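Local coordinates for protein tetraacyldisaccharide 4'-kinase (Aquifex aeolicus, PDB 4ITM) that probably transfers the gamma-phosphate of ATP to the 4'-position of a tetraacyldisaccharide 1-phosphate, giving lipid IVA in lipid A biosynthesis, at residues 186-191 and 201-206; 277-282 and 291-296. All coordinates share one frame; numbering follows the deposited sequence.

Both interactions meet the same ATP, from different ends. Interaction 1 (186-191 with 201-206) is only partly buried and largely polar: the guanidinium of Arg206 and the hydroxyl of Tyr187 reach the alpha and beta phosphates, the carboxylate of Glu189 standing behind the arginine. Interaction 2 (277-282 with 291-296) is buried throughout and mainly apolar, a short helix packed on a strand whose far end reads the adenine edge through backbone atoms. The strands involved, 201-212 and 291-300, are antiparallel neighbours, so the contacts touch where CB of Arg206 lies 4.1 Å from CB of Phe296. Charge thus gathers beside the phosphates, while aliphatic side chains fill the region beyond the base.

Interaction 1: 186-191 and 201-206; sequences TYQEVE and TFKMFR. With ATP (adenosine-5'-triphosphate), chain B.
Arg206 grips the carboxylate of Glu189 side-on: NE reaches OE1 at 2.8 Å and NH2 reaches OE2 at 3.0 Å. The two planes stand 50° apart, and both oxygens are met from their syn sides. OE1 also takes the backbone N of Arg206 at 2.7 Å on its anti lone pair. Bends at chi2 (69°) and chi3 (59°) fold the arginine back and bring NE beside OE1. The tight part centres on buried Gln188, wedged between O of Met204 (3.3 Å from its CG), the Phe205 ring (CE2 3.6 Å from its CB) and the Lys203 chain, which it crosses at about a right angle; its OE1 accepts from Phe193 N. A water accepts from Gln188 N and donates to Met204 O (2.7 Å). CE of Met204 meets CG2 of Thr186 and lies over one guanidinium face, toward its rim. The looser, solvent side belongs to Glu189 and the outer parts of Phe205 and Lys203, whose ammonium turns to Glu194. Tyr187 OH donates to O1B of ATP (2.5 Å) in the ring plane, and Arg206 NH1 to O2A (3.0 Å). Together with Gly50, Thr52 and Ser53, these groups belong to the triphosphate site of a P-loop kinase, Glu189 serving as second shell to Arg206.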
ATOM      1  N   THR A 186       7.977 -10.071  -1.412  1.00 21.35           N
ATOM      2  CA  THR A 186       8.333  -8.855  -0.686  1.00 18.77           C
ATOM      3  C   THR A 186       9.010  -9.088   0.659  1.00 18.72           C
ATOM      4  O   THR A 186       9.203 -10.228   1.097  1.00 17.58           O
ATOM      5  CB  THR A 186       7.107  -7.954  -0.448  1.00 20.54           C
ATOM      6  OG1 THR A 186       6.230  -8.576   0.498  1.00 17.28           O
ATOM      7  CG2 THR A 186       6.369  -7.695  -1.759  1.00 12.50           C
ATOM      8  N   TYR A 187       9.362  -7.979   1.305  1.00 17.57           N
ATOM      9  CA  TYR A 187      10.181  -7.993   2.513  1.00 15.57           C
ATOM     10  C   TYR A 187      11.530  -8.701   2.290  1.00 16.56           C
ATOM     11  O   TYR A 187      12.058  -9.350   3.181  1.00 17.41           O
ATOM     12  CB  TYR A 187       9.401  -8.582   3.694  1.00 17.26           C
ATOM     13  CG  TYR A 187       8.418  -7.603   4.305  1.00 18.60           C
ATOM     14  CD1 TYR A 187       7.385  -7.047   3.544  1.00 16.55           C
ATOM     15  CD2 TYR A 187       8.527  -7.224   5.639  1.00 23.75           C
ATOM     16  CE1 TYR A 187       6.488  -6.131   4.102  1.00 14.79           C
ATOM     17  CE2 TYR A 187       7.640  -6.322   6.210  1.00 25.18           C
ATOM     18  CZ  TYR A 187       6.623  -5.783   5.443  1.00 24.96           C
ATOM     19  OH  TYR A 187       5.754  -4.895   6.026  1.00 22.58           O
ATOM     20  N   GLN A 188      12.086  -8.551   1.089  1.00 18.29           N
ATOM     21  CA  GLN A 188      13.361  -9.170   0.737  1.00 18.99           C
ATOM     22  C   GLN A 188      14.510  -8.609   1.572  1.00 26.08           C
ATOM     23  O   GLN A 188      15.419  -9.338   1.954  1.00 30.17           O
ATOM     24  CB  GLN A 188      13.667  -8.961  -0.747  1.00 19.02           C
ATOM     25  CG  GLN A 188      12.696  -9.667  -1.703  1.00 19.08           C
ATOM     26  CD  GLN A 188      12.858 -11.176  -1.664  1.00 20.85           C
ATOM     27  OE1 GLN A 188      13.888 -11.681  -1.228  1.00 21.93           O
ATOM     28  NE2 GLN A 188      11.833 -11.902  -2.105  1.00 21.84           N
ATOM     29  N   GLU A 189      14.454  -7.308   1.850  1.00 24.57           N
ATOM     30  CA  GLU A 189      15.517  -6.622   2.572  1.00 26.12           C
ATOM     31  C   GLU A 189      15.768  -7.269   3.945  1.00 26.14           C
ATOM     32  O   GLU A 189      16.909  -7.546   4.310  1.00 29.07           O
ATOM     33  CB  GLU A 189      15.193  -5.120   2.717  1.00 20.95           C
ATOM     34  CG  GLU A 189      14.877  -4.387   1.399  1.00 20.22           C
ATOM     35  CD  GLU A 189      13.394  -4.430   1.008  1.00 23.44           C
ATOM     36  OE1 GLU A 189      13.062  -3.965  -0.104  1.00 22.98           O
ATOM     37  OE2 GLU A 189      12.561  -4.912   1.805  1.00 20.32           O
ATOM     38  N   VAL A 190      14.695  -7.523   4.688  1.00 21.70           N
ATOM     39  CA  VAL A 190      14.808  -8.108   6.026  1.00 26.91           C
ATOM     40  C   VAL A 190      14.736  -9.647   6.016  1.00 30.51           C
ATOM     41  O   VAL A 190      15.479 -10.310   6.726  1.00 31.82           O
ATOM     42  CB  VAL A 190      13.723  -7.536   6.971  1.00 27.63           C
ATOM     43  CG1 VAL A 190      13.726  -8.255   8.308  1.00 33.00           C
ATOM     44  CG2 VAL A 190      13.940  -6.051   7.171  1.00 27.12           C
ATOM     45  N   GLU A 191      13.839 -10.205   5.205  1.00 29.05           N
ATOM     46  CA  GLU A 191      13.675 -11.658   5.107  1.00 28.50           C
ATOM     47  C   GLU A 191      13.685 -12.120   3.654  1.00 26.19           C
ATOM     48  O   GLU A 191      12.634 -12.455   3.107  1.00 19.55           O
ATOM     49  CB  GLU A 191      12.349 -12.093   5.731  1.00 27.39           C
ATOM     50  CG  GLU A 191      12.376 -12.319   7.226  1.00 43.65           C
ATOM     51  CD  GLU A 191      11.506 -13.498   7.633  1.00 50.88           C
ATOM     52  OE1 GLU A 191      10.262 -13.357   7.642  1.00 42.93           O
ATOM     53  OE2 GLU A 191      12.071 -14.574   7.926  1.00 58.60           O
ATOM     54  N   THR A 201       6.944 -14.672 -11.339  1.00 24.69           N
ATOM     55  CA  THR A 201       7.282 -14.312  -9.976  1.00 21.17           C
ATOM     56  C   THR A 201       8.434 -13.305  -9.979  1.00 20.74           C
ATOM     57  O   THR A 201       9.366 -13.418 -10.772  1.00 21.17           O
ATOM     58  CB  THR A 201       7.607 -15.591  -9.157  1.00 22.72           C
ATOM     59  OG1 THR A 201       6.468 -16.469  -9.175  1.00 18.02           O
ATOM     60  CG2 THR A 201       7.948 -15.258  -7.719  1.00 19.35           C
ATOM     61  N   PHE A 202       8.350 -12.304  -9.107  1.00 19.89           N
ATOM     62  CA  PHE A 202       9.288 -11.193  -9.128  1.00 13.14           C
ATOM     63  C   PHE A 202       9.620 -10.768  -7.706  1.00 19.19           C
ATOM     64  O   PHE A 202       8.721 -10.509  -6.908  1.00 20.93           O
ATOM     65  CB  PHE A 202       8.670 -10.001  -9.889  1.00 14.01           C
ATOM     66  CG  PHE A 202       8.080 -10.378 -11.225  1.00 13.56           C
ATOM     67  CD1 PHE A 202       6.768 -10.826 -11.314  1.00 11.70           C
ATOM     68  CD2 PHE A 202       8.848 -10.321 -12.382  1.00 18.30           C
ATOM     69  CE1 PHE A 202       6.226 -11.207 -12.541  1.00 20.49           C
ATOM     70  CE2 PHE A 202       8.312 -10.688 -13.619  1.00 25.08           C
ATOM     71  CZ  PHE A 202       6.994 -11.135 -13.697  1.00 21.69           C
ATOM     72  N   LYS A 203      10.907 -10.686  -7.389  1.00 19.55           N
ATOM     73  CA  LYS A 203      11.323 -10.137  -6.101  1.00 20.53           C
ATOM     74  C   LYS A 203      11.311  -8.606  -6.128  1.00 15.74           C
ATOM     75  O   LYS A 203      11.812  -7.987  -7.063  1.00 16.35           O
ATOM     76  CB  LYS A 203      12.720 -10.622  -5.714  1.00 15.47           C
ATOM     77  CG  LYS A 203      12.863 -12.131  -5.514  1.00 21.31           C
ATOM     78  CD  LYS A 203      14.209 -12.428  -4.855  1.00 19.48           C
ATOM     79  CE  LYS A 203      14.613 -13.874  -5.007  1.00 21.64           C
ATOM     80  NZ  LYS A 203      16.035 -14.077  -4.575  1.00 27.17           N
ATOM     81  N   MET A 204      10.747  -8.007  -5.088  1.00 17.79           N
ATOM     82  CA  MET A 204      10.723  -6.560  -4.939  1.00 14.96           C
ATOM     83  C   MET A 204      11.818  -6.092  -3.963  1.00 16.39           C
ATOM     84  O   MET A 204      12.022  -6.703  -2.905  1.00 17.50           O
ATOM     85  CB  MET A 204       9.348  -6.113  -4.429  1.00 11.31           C
ATOM     86  CG  MET A 204       9.228  -4.608  -4.248  1.00 19.92           C
ATOM     87  SD  MET A 204       7.570  -4.035  -3.844  1.00 15.72           S
ATOM     88  CE  MET A 204       7.579  -4.214  -2.065  1.00 10.40           C
ATOM     89  N   PHE A 205      12.511  -5.013  -4.323  1.00 13.24           N
ATOM     90  CA  PHE A 205      13.509  -4.389  -3.444  1.00 14.44           C
ATOM     91  C   PHE A 205      13.280  -2.893  -3.334  1.00 16.17           C
ATOM     92  O   PHE A 205      12.837  -2.247  -4.293  1.00 13.57           O
ATOM     93  CB  PHE A 205      14.947  -4.622  -3.939  1.00 15.23           C
ATOM     94  CG  PHE A 205      15.350  -6.063  -3.971  1.00 22.01           C
ATOM     95  CD1 PHE A 205      15.044  -6.859  -5.071  1.00 24.58           C
ATOM     96  CD2 PHE A 205      16.018  -6.632  -2.898  1.00 23.29           C
ATOM     97  CE1 PHE A 205      15.412  -8.194  -5.108  1.00 21.27           C
ATOM     98  CE2 PHE A 205      16.385  -7.973  -2.918  1.00 22.86           C
ATOM     99  CZ  PHE A 205      16.081  -8.754  -4.027  1.00 22.11           C
ATOM    100  N   ARG A 206      13.590  -2.349  -2.163  1.00 14.09           N
ATOM    101  CA  ARG A 206      13.561  -0.910  -1.964  1.00 13.97           C
ATOM    102  C   ARG A 206      14.981  -0.416  -1.738  1.00 22.75           C
ATOM    103  O   ARG A 206      15.793  -1.112  -1.131  1.00 21.03           O
ATOM    104  CB  ARG A 206      12.681  -0.530  -0.766  1.00 16.36           C
ATOM    105  CG  ARG A 206      11.205  -0.308  -1.092  1.00 17.90           C
ATOM    106  CD  ARG A 206      10.500  -1.616  -1.463  1.00 14.87           C
ATOM    107  NE  ARG A 206      10.582  -2.594  -0.378  1.00 14.91           N
ATOM    108  CZ  ARG A 206       9.791  -2.597   0.692  1.00 13.68           C
ATOM    109  NH1 ARG A 206       8.839  -1.675   0.838  1.00 17.18           N
ATOM    110  NH2 ARG A 206       9.946  -3.530   1.617  1.00 18.13           N
TER
HETATM  111  PG  ATP B 401       1.958  -0.828   3.490  1.00 21.26           P
HETATM  112  O1G ATP B 401       1.190  -2.102   3.700  1.00 25.38           O
HETATM  113  O2G ATP B 401       1.995  -0.297   2.081  1.00 23.74           O
HETATM  114  O3G ATP B 401       1.670   0.243   4.520  1.00 32.40           O
HETATM  115  PB  ATP B 401       4.082  -2.139   4.915  1.00 19.41           P
HETATM  116  O1B ATP B 401       4.320  -3.549   4.419  1.00 25.30           O
HETATM  117  O2B ATP B 401       3.265  -1.953   6.162  1.00 29.01           O
HETATM  118  O3B ATP B 401       3.511  -1.182   3.752  1.00 36.45           O
HETATM  119  PA  ATP B 401       6.700  -1.093   4.175  1.00 22.55           P
HETATM  120  O1A ATP B 401       7.871  -1.616   4.964  1.00 24.59           O
HETATM  121  O2A ATP B 401       6.515  -1.569   2.762  1.00 19.26           O
HETATM  122  O3A ATP B 401       5.487  -1.424   5.184  1.00 29.96           O
HETATM  123  O5' ATP B 401       6.761   0.527   4.176  1.00 21.26           O
HETATM  124  C5' ATP B 401       6.471   1.236   5.390  1.00 18.87           C
HETATM  125  C4' ATP B 401       5.678   2.521   5.143  1.00 17.32           C
HETATM  126  O4' ATP B 401       6.449   3.499   4.430  1.00 14.31           O
HETATM  127  C3' ATP B 401       4.414   2.286   4.329  1.00 17.91           C
HETATM  128  O3' ATP B 401       3.315   1.954   5.184  1.00 15.01           O
HETATM  129  C2' ATP B 401       4.245   3.588   3.548  1.00 19.88           C
HETATM  130  O2' ATP B 401       3.598   4.594   4.333  1.00 18.10           O
HETATM  131  C1' ATP B 401       5.664   4.104   3.393  1.00 15.22           C
HETATM  132  N9  ATP B 401       6.303   3.682   2.127  1.00 16.65           N
HETATM  133  C8  ATP B 401       6.086   2.531   1.456  1.00 15.28           C
HETATM  134  N7  ATP B 401       6.865   2.448   0.359  1.00 14.11           N
HETATM  135  C5  ATP B 401       7.616   3.575   0.327  1.00 17.97           C
HETATM  136  C6  ATP B 401       8.657   4.127  -0.568  1.00 16.85           C
HETATM  137  N6  ATP B 401       9.059   3.441  -1.670  1.00 17.58           N
HETATM  138  N1  ATP B 401       9.177   5.340  -0.242  1.00 20.72           N
HETATM  139  C2  ATP B 401       8.789   6.019   0.860  1.00 21.45           C
HETATM  140  N3  ATP B 401       7.851   5.580   1.716  1.00 14.82           N
HETATM  141  C4  ATP B 401       7.247   4.382   1.500  1.00 17.46           C
HETATM  142  O   HOH W   1      10.949  -6.246  -0.507  1.00 16.03           O

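Interaction 2: 277-282 and 291-296; sequences TTPKDL and VFALNF. With ATP (adenosine-5'-triphosphate), chain B.
Thr277 N donates to O of Phe292 at 2.8 Å, joining the 275-277 strand region to the parallel strand 291-300. Its CG2 rests on CG1 of Val291, while its hydroxyl turns to O of Phe232. The carbonyl O of Thr277 makes a CA-H...O contact with CA of Ala293 (3.3 Å) and accepts a hydrogen bond from a water that in turn accepts from Leu294 N, so this water bridges the diverging backbones. Thr278 caps the helix, its OG1 accepting from Asp281 N and donating to OD2 of Asp281 at 2.5 Å, from above the carboxylate plane. Pro279 lays CG between CB of Ala293 (3.9 Å) and N3 of the adenine. Leu282, with CG anti to its backbone N (chi1 -169°), spreads its branches along the strand, CD1 to CG1 of Val291 and CD2 to CB of Ala293, each at 3.7 Å. A serine here would probably leave Val291 CG1 and Ala293 CB without their methyl partners and open a gap between helix and strand. Farther along, Phe296 pairs with the adenine edge, its N giving to N1 (3.0 Å) and its O taking from N6. Strand 291-300 is thus flanked by strands 275-277 and 201-212, with helix 238-247 packed against Leu294 and Phe296.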
ATOM      1  N   THR A 277      10.360  11.937  10.006  1.00 22.95           N
ATOM      2  CA  THR A 277       9.258  11.108  10.460  1.00 19.20           C
ATOM      3  C   THR A 277       8.800  10.196   9.311  1.00 18.00           C
ATOM      4  O   THR A 277       9.421  10.174   8.241  1.00 18.02           O
ATOM      5  CB  THR A 277       8.112  11.980  11.025  1.00 21.40           C
ATOM      6  OG1 THR A 277       7.110  11.151  11.625  1.00 19.53           O
ATOM      7  CG2 THR A 277       7.496  12.866   9.927  1.00 18.13           C
ATOM      8  N   THR A 278       7.729   9.443   9.531  1.00 18.07           N
ATOM      9  CA  THR A 278       7.218   8.521   8.511  1.00 20.11           C
ATOM     10  C   THR A 278       6.292   9.261   7.561  1.00 16.47           C
ATOM     11  O   THR A 278       5.728  10.300   7.922  1.00 22.46           O
ATOM     12  CB  THR A 278       6.408   7.347   9.129  1.00 18.09           C
ATOM     13  OG1 THR A 278       5.169   7.848   9.638  1.00 25.67           O
ATOM     14  CG2 THR A 278       7.193   6.674  10.256  1.00 19.40           C
ATOM     15  N   PRO A 279       6.144   8.746   6.333  1.00 23.53           N
ATOM     16  CA  PRO A 279       5.206   9.408   5.417  1.00 17.80           C
ATOM     17  C   PRO A 279       3.776   9.430   5.971  1.00 18.09           C
ATOM     18  O   PRO A 279       3.056  10.391   5.709  1.00 22.25           O
ATOM     19  CB  PRO A 279       5.324   8.563   4.144  1.00 24.52           C
ATOM     20  CG  PRO A 279       6.753   8.077   4.183  1.00 14.53           C
ATOM     21  CD  PRO A 279       6.980   7.750   5.639  1.00 15.44           C
ATOM     22  N   LYS A 280       3.394   8.423   6.755  1.00 16.84           N
ATOM     23  CA  LYS A 280       2.069   8.395   7.372  1.00 25.48           C
ATOM     24  C   LYS A 280       1.891   9.509   8.397  1.00 25.06           C
ATOM     25  O   LYS A 280       0.773   9.990   8.616  1.00 20.60           O
ATOM     26  CB  LYS A 280       1.774   7.037   8.024  1.00 26.51           C
ATOM     27  CG  LYS A 280       1.195   6.000   7.080  1.00 34.57           C
ATOM     28  CD  LYS A 280       0.751   4.714   7.793  1.00 46.07           C
ATOM     29  CE  LYS A 280       1.902   4.023   8.515  1.00 52.34           C
ATOM     30  NZ  LYS A 280       1.503   2.687   9.060  1.00 54.46           N
ATOM     31  N   ASP A 281       2.980   9.907   9.037  1.00 18.03           N
ATOM     32  CA  ASP A 281       2.917  11.046   9.943  1.00 22.83           C
ATOM     33  C   ASP A 281       3.036  12.369   9.188  1.00 18.14           C
ATOM     34  O   ASP A 281       2.410  13.368   9.562  1.00 18.78           O
ATOM     35  CB  ASP A 281       4.012  10.959  11.002  1.00 26.66           C
ATOM     36  CG  ASP A 281       3.861   9.754  11.895  1.00 32.64           C
ATOM     37  OD1 ASP A 281       2.839   9.669  12.608  1.00 38.85           O
ATOM     38  OD2 ASP A 281       4.766   8.895  11.886  1.00 32.59           O
ATOM     39  N   LEU A 282       3.844  12.369   8.134  1.00 17.89           N
ATOM     40  CA  LEU A 282       4.145  13.593   7.380  1.00 16.78           C
ATOM     41  C   LEU A 282       2.885  14.265   6.808  1.00 23.68           C
ATOM     42  O   LEU A 282       2.788  15.497   6.769  1.00 17.39           O
ATOM     43  CB  LEU A 282       5.152  13.292   6.263  1.00 15.94           C
ATOM     44  CG  LEU A 282       5.753  14.522   5.575  1.00 19.65           C
ATOM     45  CD1 LEU A 282       6.439  15.434   6.606  1.00 18.28           C
ATOM     46  CD2 LEU A 282       6.728  14.124   4.476  1.00 15.41           C
ATOM     47  N   VAL A 291      10.262  19.486   8.420  1.00 19.75           N
ATOM     48  CA  VAL A 291       9.888  18.092   8.688  1.00 20.15           C
ATOM     49  C   VAL A 291       9.933  17.296   7.389  1.00 24.91           C
ATOM     50  O   VAL A 291       9.351  17.716   6.375  1.00 21.25           O
ATOM     51  CB  VAL A 291       8.485  17.994   9.294  1.00 19.01           C
ATOM     52  CG1 VAL A 291       8.170  16.558   9.680  1.00 19.36           C
ATOM     53  CG2 VAL A 291       8.371  18.913  10.508  1.00 22.83           C
ATOM     54  N   PHE A 292      10.639  16.163   7.417  1.00 22.97           N
ATOM     55  CA  PHE A 292      10.873  15.356   6.215  1.00 18.92           C
ATOM     56  C   PHE A 292      10.609  13.876   6.483  1.00 21.91           C
ATOM     57  O   PHE A 292      10.562  13.446   7.637  1.00 17.59           O
ATOM     58  CB  PHE A 292      12.309  15.523   5.687  1.00 18.24           C
ATOM     59  CG  PHE A 292      12.719  16.960   5.460  1.00 26.79           C
ATOM     60  CD1 PHE A 292      13.140  17.755   6.521  1.00 19.83           C
ATOM     61  CD2 PHE A 292      12.691  17.518   4.183  1.00 26.72           C
ATOM     62  CE1 PHE A 292      13.515  19.084   6.319  1.00 26.97           C
ATOM     63  CE2 PHE A 292      13.066  18.843   3.973  1.00 22.71           C
ATOM     64  CZ  PHE A 292      13.479  19.625   5.045  1.00 24.07           C
ATOM     65  N   ALA A 293      10.432  13.113   5.404  1.00 16.52           N
ATOM     66  CA  ALA A 293      10.329  11.658   5.469  1.00 16.29           C
ATOM     67  C   ALA A 293      11.336  11.078   4.499  1.00 16.40           C
ATOM     68  O   ALA A 293      11.859  11.793   3.649  1.00 22.43           O
ATOM     69  CB  ALA A 293       8.919  11.191   5.122  1.00 15.54           C
ATOM     70  N   LEU A 294      11.621   9.791   4.644  1.00 21.89           N
ATOM     71  CA  LEU A 294      12.551   9.099   3.759  1.00 18.75           C
ATOM     72  C   LEU A 294      11.783   8.596   2.549  1.00 24.47           C
ATOM     73  O   LEU A 294      10.658   8.118   2.680  1.00 27.13           O
ATOM     74  CB  LEU A 294      13.190   7.903   4.470  1.00 20.21           C
ATOM     75  CG  LEU A 294      13.873   8.111   5.825  1.00 20.58           C
ATOM     76  CD1 LEU A 294      14.284   6.773   6.408  1.00 20.84           C
ATOM     77  CD2 LEU A 294      15.070   9.015   5.685  1.00 22.26           C
ATOM     78  N   ASN A 295      12.400   8.704   1.381  1.00 23.33           N
ATOM     79  CA  ASN A 295      11.817   8.229   0.143  1.00 21.76           C
ATOM     80  C   ASN A 295      12.678   7.092  -0.400  1.00 22.53           C
ATOM     81  O   ASN A 295      13.899   7.208  -0.437  1.00 20.84           O
ATOM     82  CB  ASN A 295      11.737   9.383  -0.865  1.00 26.07           C
ATOM     83  CG  ASN A 295      11.112   8.970  -2.187  1.00 26.95           C
ATOM     84  OD1 ASN A 295      10.018   8.400  -2.231  1.00 31.01           O
ATOM     85  ND2 ASN A 295      11.818   9.237  -3.269  1.00 29.86           N
ATOM     86  N   PHE A 296      12.043   5.987  -0.795  1.00 17.52           N
ATOM     87  CA  PHE A 296      12.767   4.828  -1.318  1.00 18.03           C
ATOM     88  C   PHE A 296      12.354   4.522  -2.751  1.00 17.12           C
ATOM     89  O   PHE A 296      11.157   4.510  -3.070  1.00 18.91           O
ATOM     90  CB  PHE A 296      12.512   3.585  -0.453  1.00 16.42           C
ATOM     91  CG  PHE A 296      13.091   3.677   0.924  1.00 20.71           C
ATOM     92  CD1 PHE A 296      12.387   4.296   1.946  1.00 17.59           C
ATOM     93  CD2 PHE A 296      14.345   3.148   1.201  1.00 19.15           C
ATOM     94  CE1 PHE A 296      12.922   4.388   3.212  1.00 21.10           C
ATOM     95  CE2 PHE A 296      14.882   3.234   2.473  1.00 23.47           C
ATOM     96  CZ  PHE A 296      14.173   3.859   3.476  1.00 20.96           C
TER
HETATM   97  PG  ATP B 401       1.958  -0.828   3.490  1.00 21.26           P
HETATM   98  O1G ATP B 401       1.190  -2.102   3.700  1.00 25.38           O
HETATM   99  O2G ATP B 401       1.995  -0.297   2.081  1.00 23.74           O
HETATM  100  O3G ATP B 401       1.670   0.243   4.520  1.00 32.40           O
HETATM  101  PB  ATP B 401       4.082  -2.139   4.915  1.00 19.41           P
HETATM  102  O1B ATP B 401       4.320  -3.549   4.419  1.00 25.30           O
HETATM  103  O2B ATP B 401       3.265  -1.953   6.162  1.00 29.01           O
HETATM  104  O3B ATP B 401       3.511  -1.182   3.752  1.00 36.45           O
HETATM  105  PA  ATP B 401       6.700  -1.093   4.175  1.00 22.55           P
HETATM  106  O1A ATP B 401       7.871  -1.616   4.964  1.00 24.59           O
HETATM  107  O2A ATP B 401       6.515  -1.569   2.762  1.00 19.26           O
HETATM  108  O3A ATP B 401       5.487  -1.424   5.184  1.00 29.96           O
HETATM  109  O5' ATP B 401       6.761   0.527   4.176  1.00 21.26           O
HETATM  110  C5' ATP B 401       6.471   1.236   5.390  1.00 18.87           C
HETATM  111  C4' ATP B 401       5.678   2.521   5.143  1.00 17.32           C
HETATM  112  O4' ATP B 401       6.449   3.499   4.430  1.00 14.31           O
HETATM  113  C3' ATP B 401       4.414   2.286   4.329  1.00 17.91           C
HETATM  114  O3' ATP B 401       3.315   1.954   5.184  1.00 15.01           O
HETATM  115  C2' ATP B 401       4.245   3.588   3.548  1.00 19.88           C
HETATM  116  O2' ATP B 401       3.598   4.594   4.333  1.00 18.10           O
HETATM  117  C1' ATP B 401       5.664   4.104   3.393  1.00 15.22           C
HETATM  118  N9  ATP B 401       6.303   3.682   2.127  1.00 16.65           N
HETATM  119  C8  ATP B 401       6.086   2.531   1.456  1.00 15.28           C
HETATM  120  N7  ATP B 401       6.865   2.448   0.359  1.00 14.11           N
HETATM  121  C5  ATP B 401       7.616   3.575   0.327  1.00 17.97           C
HETATM  122  C6  ATP B 401       8.657   4.127  -0.568  1.00 16.85           C
HETATM  123  N6  ATP B 401       9.059   3.441  -1.670  1.00 17.58           N
HETATM  124  N1  ATP B 401       9.177   5.340  -0.242  1.00 20.72           N
HETATM  125  C2  ATP B 401       8.789   6.019   0.860  1.00 21.45           C
HETATM  126  N3  ATP B 401       7.851   5.580   1.716  1.00 14.82           N
HETATM  127  C4  ATP B 401       7.247   4.382   1.500  1.00 17.46           C
HETATM  128  O   HOH W   2      10.496   8.270   6.682  1.00 16.92           O